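Side-chain contacts in vitamin B12-binding protein (PDB 5YSC), which binds vitamin B12 in the periplasm and probably delivers it to the BtuC subunits of the BtuCD importer: residues T31-A36 and E119-Y124; K42-S47 and L74-D79; Q140-L145 and F179-G184. One frame throughout, in Å; residues are numbered along the deposited sequence.

Contacts 1 and 2 belong to the N-terminal lobe, built on the parallel sheet 43-45, 23-25, 80-83, 103-105. Their centres are about 15 Å apart, and they touch where Tyr35 and Ala34 of helix 28-36 meet Leu43 of the next strand. In sequence, both segments of contact 2 fall between those of contact 1. Contact 3 comes later, its centre about 22 Å from that of contact 1 and about 35 Å from that of contact 2, and joins helix 128-148 to the C-terminal lobe. Helix 112-122 is followed, after a short loop, by that long helix, which links the two lobes in this class of binding protein; cyanocobalamin sits in the cleft between them.

Contact 1. Residues T31-A36 and E119-Y124; sequences TEIAYA and EALSHY
Ile33 and Leu121 meet methyl to methyl with no flat group between them; the rings stand to the flanks, each with a backbone oxygen at its edge. The imidazole of His123 takes Glu119 O almost exactly in its plane, ND1 donating over 2.9 Å with a clearly bent N-H···O angle of 140°. Tyr124 has Leu121 O at its rim, and its ring also makes an edge-to-face pair with Phe18. Tyr35 likewise has Thr31 O at its edge. Glu119 O is gripped twice by side chains, since Ser122 OG donates to it as well (2.7 Å), and these two bonds hold both side chains against the same carbonyl.

The contact itself is small and wholly apolar. Leu121 reaches straight at helix 28-36, and its CD1 comes to 3.3 Å from CG2 of Ile33, tighter than ordinary van der Waals contact. Ile33 presents that methyl because CG2 lies anti to the backbone N, while CG1 (chi1 -70°) swings CD1 away from Leu121; the two side chains cross at about a right angle. The same leucine methyl lies 4.3 Å from Ala34 N, so it also lies beside the backbone of the next residue.

Earlier on helix 112-122, Ile114, Asn117 and Ile118 also pack on Ile33. Beneath both helices runs the parallel sheet: Ala34 and Leu121 share Ile82 of strand 80-83, and Leu121 reaches on to Tyr104 of strand 103-105. Helix 28-36 is thus packed against helix 112-122 where both lie on strand 80-83 of the N-terminal α/β lobe.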
# COMPACT_ATOMS: atom_id res chain seq x y z
N THR A 31 2.87 10.59 1.34
CA THR A 31 2.24 11.83 0.98
C THR A 31 0.78 11.82 1.38
O THR A 31 0.28 12.80 1.94
CB THR A 31 2.42 12.06 -0.52
OG1 THR A 31 3.83 12.17 -0.78
CG2 THR A 31 1.69 13.31 -0.99
N GLU A 32 0.09 10.70 1.15
CA GLU A 32 -1.30 10.64 1.59
C GLU A 32 -1.40 10.81 3.11
O GLU A 32 -2.25 11.57 3.61
CB GLU A 32 -1.97 9.33 1.14
CG GLU A 32 -2.05 9.19 -0.41
CD GLU A 32 -3.08 8.21 -0.92
OE1 GLU A 32 -4.20 8.14 -0.36
OE2 GLU A 32 -2.77 7.51 -1.92
N ILE A 33 -0.57 10.09 3.87
CA ILE A 33 -0.66 10.16 5.33
C ILE A 33 -0.28 11.53 5.83
O ILE A 33 -0.84 12.01 6.83
CB ILE A 33 0.22 9.06 5.95
CG1 ILE A 33 -0.40 7.67 5.69
CG2 ILE A 33 0.41 9.31 7.40
CD1 ILE A 33 -1.71 7.51 6.18
N ALA A 34 0.68 12.18 5.15
CA ALA A 34 1.07 13.54 5.53
C ALA A 34 -0.11 14.50 5.42
O ALA A 34 -0.38 15.27 6.35
CB ALA A 34 2.26 14.02 4.70
N TYR A 35 -0.85 14.44 4.31
CA TYR A 35 -2.03 15.31 4.19
C TYR A 35 -3.08 14.96 5.24
O TYR A 35 -3.65 15.87 5.87
CB TYR A 35 -2.65 15.23 2.79
CG TYR A 35 -2.01 16.18 1.81
CD1 TYR A 35 -0.90 15.80 1.10
CD2 TYR A 35 -2.54 17.45 1.56
CE1 TYR A 35 -0.30 16.64 0.19
CE2 TYR A 35 -1.94 18.29 0.66
CZ TYR A 35 -0.82 17.88 -0.05
OH TYR A 35 -0.20 18.72 -1.00
N ALA A 36 -3.32 13.66 5.49
CA ALA A 36 -4.31 13.27 6.50
C ALA A 36 -3.90 13.73 7.90
O ALA A 36 -4.78 13.96 8.75
CB ALA A 36 -4.51 11.77 6.49
N GLU A 119 -1.27 9.35 13.51
CA GLU A 119 -1.24 9.94 14.85
C GLU A 119 0.16 10.42 15.20
O GLU A 119 0.33 11.54 15.68
CB GLU A 119 -1.76 8.93 15.87
CG GLU A 119 -1.74 9.43 17.31
CD GLU A 119 -2.37 8.42 18.25
OE1 GLU A 119 -2.31 7.21 17.94
OE2 GLU A 119 -2.94 8.84 19.28
N ALA A 120 1.17 9.63 14.87
CA ALA A 120 2.55 10.09 15.02
C ALA A 120 2.82 11.35 14.22
O ALA A 120 3.42 12.31 14.72
CB ALA A 120 3.52 8.99 14.60
N LEU A 121 2.42 11.38 12.94
CA LEU A 121 2.77 12.52 12.15
C LEU A 121 2.05 13.78 12.62
O LEU A 121 2.53 14.88 12.40
CB LEU A 121 2.47 12.24 10.67
CG LEU A 121 3.50 11.36 9.97
CD1 LEU A 121 3.00 10.98 8.58
CD2 LEU A 121 4.84 12.09 9.84
N SER A 122 0.89 13.62 13.23
CA SER A 122 0.16 14.78 13.74
C SER A 122 0.95 15.53 14.81
O SER A 122 0.69 16.72 15.04
CB SER A 122 -1.19 14.33 14.28
OG SER A 122 -1.12 13.86 15.61
N HIS A 123 1.92 14.87 15.45
CA HIS A 123 2.76 15.57 16.43
C HIS A 123 3.58 16.68 15.80
O HIS A 123 4.10 17.55 16.51
CB HIS A 123 3.71 14.59 17.12
CG HIS A 123 3.03 13.68 18.08
ND1 HIS A 123 2.04 12.81 17.70
CD2 HIS A 123 3.21 13.49 19.41
CE1 HIS A 123 1.63 12.13 18.76
NE2 HIS A 123 2.32 12.52 19.80
N TYR A 124 3.73 16.65 14.48
CA TYR A 124 4.54 17.66 13.82
C TYR A 124 3.67 18.73 13.20
O TYR A 124 4.16 19.59 12.48
CB TYR A 124 5.40 17.02 12.72
CG TYR A 124 6.39 16.01 13.23
CD1 TYR A 124 7.66 16.40 13.63
CD2 TYR A 124 6.06 14.68 13.32
CE1 TYR A 124 8.56 15.47 14.09
CE2 TYR A 124 6.95 13.75 13.78
CZ TYR A 124 8.20 14.15 14.16
OH TYR A 124 9.09 13.21 14.62

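Contact 2. Residues K42-S47 and L74-D79; sequences KLVAVS and LTLKPD
Leu76, on helix 70-76, carries this contact alone against Val44 and Ala45. Glu71, probably important for BtuC binding, lies earlier on the same short helix. Just before the turn, Leu74 O receives a weak bond from Lys77 N (3.4 Å). Leu76 then points its side chain at the edge strand 43-45. Its chi1 of -74° places CG beside the backbone N, anti to the carbonyl carbon. The two methyls have separate contacts: CD1 settles 3.6 Å from Ala45 CB, while CD2 lies 4.2 Å from Val44 O and 4.4 Å from Val44 CG2, a looser fit. Ile24 of the adjoining strand and Glu60 also touch this leucine, and its carbonyl oxygen accepts a hydrogen bond from Arg22 NE.

Lys77 takes a positive phi of 52°, breaking the helical path, and its CB points away from the strand. Pro78 follows, packed on Ile24 and Phe101 beside the leucine. Asp79 finishes the turn: its two carboxylate oxygens accept from the backbone N of Glu21 and of Arg22. This is the helix-to-strand turn of a parallel α/β sheet, and these bonds, with that from Arg22 to Leu76 O, tie it to strand 23-25 and the residues just before it.

Between the two segments there is no hydrogen bond. Their fit is hydrophobic, the two methyls of Leu76 against Ala45 and Val44, and such a contact does not by itself fix orientation.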
# COMPACT_ATOMS: atom_id res chain seq x y z
N LYS A 42 2.71 21.99 4.51
CA LYS A 42 4.14 22.15 4.81
C LYS A 42 5.04 21.28 3.95
O LYS A 42 6.27 21.36 4.08
CB LYS A 42 4.42 21.86 6.29
CG LYS A 42 3.63 22.69 7.25
CD LYS A 42 3.82 24.13 6.99
CE LYS A 42 3.19 24.91 8.11
NZ LYS A 42 3.10 26.31 7.69
N LEU A 43 4.47 20.45 3.07
CA LEU A 43 5.29 19.69 2.14
C LEU A 43 5.98 20.59 1.14
O LEU A 43 5.36 21.47 0.52
CB LEU A 43 4.45 18.66 1.38
CG LEU A 43 3.94 17.53 2.23
CD1 LEU A 43 2.83 16.76 1.49
CD2 LEU A 43 5.05 16.58 2.60
N VAL A 44 7.27 20.34 0.95
CA VAL A 44 8.04 21.06 -0.05
C VAL A 44 8.60 20.12 -1.11
O VAL A 44 9.17 20.60 -2.10
CB VAL A 44 9.18 21.89 0.59
CG1 VAL A 44 8.63 22.92 1.55
CG2 VAL A 44 10.18 21.00 1.31
N ALA A 45 8.46 18.80 -0.94
CA ALA A 45 8.77 17.85 -2.01
C ALA A 45 8.18 16.50 -1.64
O ALA A 45 7.96 16.20 -0.45
CB ALA A 45 10.28 17.70 -2.26
N VAL A 46 7.95 15.69 -2.66
CA VAL A 46 7.33 14.37 -2.52
C VAL A 46 8.01 13.43 -3.52
O VAL A 46 9.01 13.78 -4.15
CB VAL A 46 5.81 14.44 -2.74
CG1 VAL A 46 5.14 15.31 -1.67
CG2 VAL A 46 5.49 14.88 -4.16
N SER A 47 7.48 12.22 -3.65
CA SER A 47 7.97 11.21 -4.55
C SER A 47 7.22 11.23 -5.88
O SER A 47 6.14 11.79 -5.99
CB SER A 47 7.83 9.83 -3.92
OG SER A 47 6.49 9.40 -3.99
N LEU A 74 19.19 18.27 -0.15
CA LEU A 74 20.10 19.24 0.45
C LEU A 74 19.65 20.66 0.11
O LEU A 74 19.60 21.54 0.98
CB LEU A 74 21.52 19.00 -0.07
CG LEU A 74 22.59 18.21 0.68
CD1 LEU A 74 22.17 17.58 1.98
CD2 LEU A 74 23.15 17.16 -0.26
N THR A 75 19.28 20.83 -1.15
CA THR A 75 18.78 22.08 -1.68
C THR A 75 17.52 22.60 -0.98
O THR A 75 17.22 23.78 -1.05
CB THR A 75 18.42 21.90 -3.16
OG1 THR A 75 19.52 22.27 -3.99
CG2 THR A 75 17.18 22.70 -3.51
N LEU A 76 16.78 21.70 -0.34
CA LEU A 76 15.47 22.04 0.22
C LEU A 76 15.48 22.25 1.72
O LEU A 76 14.53 22.83 2.25
CB LEU A 76 14.45 20.95 -0.11
CG LEU A 76 13.98 20.94 -1.57
CD1 LEU A 76 13.26 19.65 -1.92
CD2 LEU A 76 13.06 22.13 -1.85
N LYS A 77 16.52 21.78 2.40
CA LYS A 77 16.68 22.01 3.83
C LYS A 77 15.47 21.62 4.68
O LYS A 77 14.99 22.42 5.48
CB LYS A 77 17.04 23.47 4.09
CG LYS A 77 18.14 24.00 3.18
CD LYS A 77 18.28 25.51 3.29
CE LYS A 77 19.62 25.88 3.90
NZ LYS A 77 20.28 27.00 3.17
N PRO A 78 14.98 20.39 4.54
CA PRO A 78 13.79 19.98 5.28
C PRO A 78 14.07 19.91 6.76
O PRO A 78 15.19 19.60 7.19
CB PRO A 78 13.48 18.59 4.70
CG PRO A 78 14.84 18.03 4.40
CD PRO A 78 15.61 19.24 3.86
N ASP A 79 13.06 20.22 7.57
CA ASP A 79 13.17 19.94 8.99
C ASP A 79 12.46 18.65 9.38
O ASP A 79 12.54 18.24 10.54
CB ASP A 79 12.65 21.12 9.82
CG ASP A 79 11.23 21.52 9.49
OD1 ASP A 79 10.59 20.85 8.66
OD2 ASP A 79 10.73 22.52 10.06

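Contact 3. Residues Q140-L145 and F179-G184; sequences QRLQDL and FSLCGG
A single side chain, Leu181, represents its whole segment in this contact, and it projects from the last turn of helix 176-181, two residues before the glycine that turns the chain out of the helix. Its CD1 meets CD1 of Leu142 at 3.8 Å, a normal van der Waals distance, the two leucines slanting across each other. In both, CG lies anti to the backbone N and beside the carbonyl carbon (chi1 175° in Leu142, -174° in Leu181). Leu142 starts off at an angle to the partner segment, and the torsions beyond CB bring its CD1 round to the meeting point. The other branch of Leu181, CD2, rests 4.2 Å from Leu145 O, against the backbone one turn further on, while the Leu145 side chain flanks it and packs on Val258.

Behind Leu181 the helix closes in a Schellman motif. Gly183, with positive phi, is the C' residue: its N bonds to Ser180 O at 3.0 Å, and Gly184 N reaches back to Phe179 O at 2.9 Å. Phe179 O is held a second time by Cys182 N, and these two donors approach from opposite faces of its plane. The turn sends the chain into strand 184-186, an outermost strand of the C-terminal parallel sheet; within the turn, Cys182 forms the disulfide to Cys262 of helix 254-267.

That helix is joined to the other segment too, because Arg141 NH2 makes salt bridges with Asp256 and Glu259. Leu111, from the loop before helix 112-122, packs on both Leu142 and Leu181.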
# COMPACT_ATOMS: atom_id res chain seq x y z
N GLN A 140 -12.00 3.85 13.84
CA GLN A 140 -13.40 3.46 13.97
C GLN A 140 -13.87 2.74 12.72
O GLN A 140 -14.49 1.67 12.81
CB GLN A 140 -14.28 4.67 14.26
CG GLN A 140 -15.73 4.26 14.55
CD GLN A 140 -15.81 3.22 15.66
OE1 GLN A 140 -16.51 2.19 15.53
NE2 GLN A 140 -15.05 3.46 16.73
N ARG A 141 -13.54 3.25 11.53
CA ARG A 141 -13.95 2.55 10.31
C ARG A 141 -13.27 1.18 10.22
O ARG A 141 -13.88 0.21 9.77
CB ARG A 141 -13.64 3.39 9.07
CG ARG A 141 -14.13 2.74 7.78
CD ARG A 141 -13.92 3.62 6.57
NE ARG A 141 -14.34 2.91 5.36
CZ ARG A 141 -13.94 3.21 4.12
NH1 ARG A 141 -13.09 4.20 3.88
NH2 ARG A 141 -14.35 2.49 3.10
N LEU A 142 -12.01 1.08 10.66
CA LEU A 142 -11.34 -0.20 10.62
C LEU A 142 -12.05 -1.19 11.53
O LEU A 142 -12.20 -2.36 11.18
CB LEU A 142 -9.87 -0.06 11.03
CG LEU A 142 -9.07 -1.36 11.14
CD1 LEU A 142 -9.04 -2.17 9.88
CD2 LEU A 142 -7.63 -1.03 11.51
N GLN A 143 -12.50 -0.70 12.68
CA GLN A 143 -13.29 -1.52 13.59
C GLN A 143 -14.59 -1.95 12.93
O GLN A 143 -14.99 -3.12 13.01
CB GLN A 143 -13.58 -0.72 14.86
CG GLN A 143 -14.56 -1.35 15.83
CD GLN A 143 -14.14 -2.71 16.33
OE1 GLN A 143 -12.94 -3.03 16.40
NE2 GLN A 143 -15.12 -3.53 16.68
N ASP A 144 -15.26 -1.01 12.26
CA ASP A 144 -16.49 -1.36 11.57
C ASP A 144 -16.24 -2.45 10.54
O ASP A 144 -17.01 -3.41 10.43
CB ASP A 144 -17.09 -0.12 10.91
CG ASP A 144 -17.59 0.91 11.91
OD1 ASP A 144 -17.85 0.55 13.08
OD2 ASP A 144 -17.70 2.09 11.51
N LEU A 145 -15.17 -2.31 9.75
CA LEU A 145 -14.90 -3.29 8.72
C LEU A 145 -14.57 -4.65 9.31
O LEU A 145 -15.00 -5.68 8.77
CB LEU A 145 -13.78 -2.81 7.82
CG LEU A 145 -14.12 -1.61 6.94
CD1 LEU A 145 -12.83 -1.00 6.38
CD2 LEU A 145 -15.07 -2.04 5.81
N PHE A 179 -5.76 -8.57 2.78
CA PHE A 179 -6.45 -9.81 2.47
C PHE A 179 -6.74 -10.61 3.74
O PHE A 179 -7.84 -11.16 3.89
CB PHE A 179 -5.61 -10.63 1.48
CG PHE A 179 -5.38 -9.94 0.18
CD1 PHE A 179 -6.32 -10.05 -0.85
CD2 PHE A 179 -4.26 -9.14 -0.03
CE1 PHE A 179 -6.14 -9.41 -2.06
CE2 PHE A 179 -4.07 -8.52 -1.25
CZ PHE A 179 -5.05 -8.64 -2.27
N SER A 180 -5.80 -10.64 4.68
CA SER A 180 -5.96 -11.50 5.86
C SER A 180 -7.14 -11.08 6.73
O SER A 180 -7.76 -11.93 7.37
CB SER A 180 -4.67 -11.50 6.70
OG SER A 180 -3.58 -11.91 5.91
N LEU A 181 -7.46 -9.78 6.79
CA LEU A 181 -8.63 -9.34 7.55
C LEU A 181 -9.88 -10.11 7.11
O LEU A 181 -10.73 -10.45 7.95
CB LEU A 181 -8.81 -7.84 7.36
CG LEU A 181 -9.89 -7.12 8.17
CD1 LEU A 181 -9.55 -5.64 8.32
CD2 LEU A 181 -11.28 -7.27 7.55
N CYS A 182 -10.01 -10.38 5.81
CA CYS A 182 -11.19 -10.99 5.20
C CYS A 182 -11.13 -12.51 5.21
O CYS A 182 -11.97 -13.15 4.58
CB CYS A 182 -11.35 -10.51 3.74
SG CYS A 182 -11.05 -8.70 3.35
N GLY A 183 -10.15 -13.08 5.91
CA GLY A 183 -9.89 -14.50 5.86
C GLY A 183 -9.05 -14.95 4.68
O GLY A 183 -8.85 -16.15 4.49
N GLY A 184 -8.53 -14.01 3.89
CA GLY A 184 -7.79 -14.39 2.70
C GLY A 184 -6.47 -15.06 3.05
O GLY A 184 -5.76 -14.62 3.95